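Local coordinates for receptor-type adenylate cyclase gresag 4.1 (Trypanosoma brucei, PDB 1FX2), which catalyses the conversion of ATP to 3',5'-cyclic AMP and diphosphate through its class III cyclase domain, and may serve as a receptor for an unknown ligand, at residues S68-P71 and F72-V75. Numbering follows the deposited sequence.
Sequences SKSP and FAAV
Both side-chain atoms of Ser70 meet Ala73. Its CB rests 3.7 Å from Ala73 CB, and one bond further OG, which chi1 of 164° places opposite the backbone N and beside the carbonyl carbon, where the chain turns into the helix, takes the amide hydrogen of Ala73 at 3.0 Å from Ala73 N, with an N-H...O angle of 159°. Ser70 OG also lies 3.5 Å from Ala73 CB and passes more loosely by the CB of Phe72. This is an N-cap: Ser70 occupies the position just before helix 71-87, Pro71, which has no N-H to satisfy, takes the first position of the helix, and the serine hydroxyl satisfies an N-H that has no preceding turn to bond to. In the class III cyclase domain the cap marks the turn where the chain leaves strand 63-68 of the central sheet. The Ser70 carbonyl works as well: its O accepts a weak bond from Ala74 N (3.3 Å) and a second, shorter one from Ser68 OG, which lies 2.7 Å from Ser70 O and tilted 29° from the carbonyl plane. The next bond of the helical pattern, Val75 N to Pro71 O at 3.1 Å, is shorter. Facing the sheet, the buried Ala74 CB lies 4.0 Å from Ser68 CB and also touches Thr14 and Ile16 of strand 13-20.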
loop_
_atom_site.group_PDB
_atom_site.type_symbol
_atom_site.label_atom_id
_atom_site.label_comp_id
_atom_site.label_asym_id
_atom_site.label_seq_id
_atom_site.Cartn_x
_atom_site.Cartn_y
_atom_site.Cartn_z
ATOM N N SER A 68 -6.819 -10.077 -17.675
ATOM C CA SER A 68 -5.785 -11.138 -17.720
ATOM C C SER A 68 -6.136 -12.232 -16.677
ATOM O O SER A 68 -6.569 -11.914 -15.580
ATOM C CB SER A 68 -4.447 -10.559 -17.275
ATOM O OG SER A 68 -3.459 -11.581 -17.285
ATOM N N LYS A 69 -5.983 -13.488 -17.093
ATOM C CA LYS A 69 -6.135 -14.627 -16.130
ATOM C C LYS A 69 -4.958 -14.702 -15.184
ATOM O O LYS A 69 -5.044 -15.305 -14.144
ATOM C CB LYS A 69 -6.177 -15.927 -16.939
ATOM C CG LYS A 69 -7.373 -16.065 -17.740
ATOM C CD LYS A 69 -7.231 -17.403 -18.549
ATOM C CE LYS A 69 -8.376 -17.564 -19.482
ATOM N NZ LYS A 69 -8.308 -18.907 -20.161
ATOM N N SER A 70 -3.869 -13.979 -15.472
ATOM C CA SER A 70 -2.641 -14.016 -14.683
ATOM C C SER A 70 -2.285 -12.623 -14.167
ATOM O O SER A 70 -2.080 -11.720 -14.961
ATOM C CB SER A 70 -1.472 -14.473 -15.620
ATOM O OG SER A 70 -0.229 -14.195 -15.046
ATOM N N PRO A 71 -2.098 -12.442 -12.898
ATOM C CA PRO A 71 -1.726 -11.125 -12.395
ATOM C C PRO A 71 -0.327 -10.753 -12.893
ATOM O O PRO A 71 -0.085 -9.598 -13.277
ATOM C CB PRO A 71 -1.735 -11.311 -10.878
ATOM C CG PRO A 71 -2.700 -12.447 -10.666
ATOM C CD PRO A 71 -2.458 -13.369 -11.780
ATOM N N PHE A 72 0.628 -11.696 -12.947
ATOM C CA PHE A 72 2.011 -11.338 -13.357
ATOM C C PHE A 72 2.023 -10.964 -14.853
ATOM O O PHE A 72 2.763 -10.032 -15.220
ATOM C CB PHE A 72 3.012 -12.498 -13.075
ATOM C CG PHE A 72 4.467 -12.115 -13.225
ATOM C CD1 PHE A 72 4.992 -11.091 -12.474
ATOM C CD2 PHE A 72 5.284 -12.812 -14.104
ATOM C CE1 PHE A 72 6.372 -10.780 -12.601
ATOM C CE2 PHE A 72 6.648 -12.481 -14.206
ATOM C CZ PHE A 72 7.123 -11.502 -13.460
ATOM N N ALA A 73 1.198 -11.596 -15.674
ATOM C CA ALA A 73 1.216 -11.226 -17.075
ATOM C C ALA A 73 0.744 -9.804 -17.222
ATOM O O ALA A 73 1.242 -9.084 -18.095
ATOM C CB ALA A 73 0.305 -12.182 -17.874
ATOM N N ALA A 74 -0.235 -9.383 -16.440
ATOM C CA ALA A 74 -0.744 -8.028 -16.550
ATOM C C ALA A 74 0.354 -7.038 -16.122
ATOM O O ALA A 74 0.510 -5.949 -16.717
ATOM C CB ALA A 74 -1.930 -7.887 -15.625
ATOM N N VAL A 75 1.092 -7.329 -15.054
ATOM C CA VAL A 75 2.143 -6.489 -14.604
ATOM C C VAL A 75 3.242 -6.455 -15.659
ATOM O O VAL A 75 3.797 -5.340 -15.958
ATOM C CB VAL A 75 2.702 -7.030 -13.269
ATOM C CG1 VAL A 75 4.017 -6.368 -12.892
ATOM C CG2 VAL A 75 1.672 -6.784 -12.230
#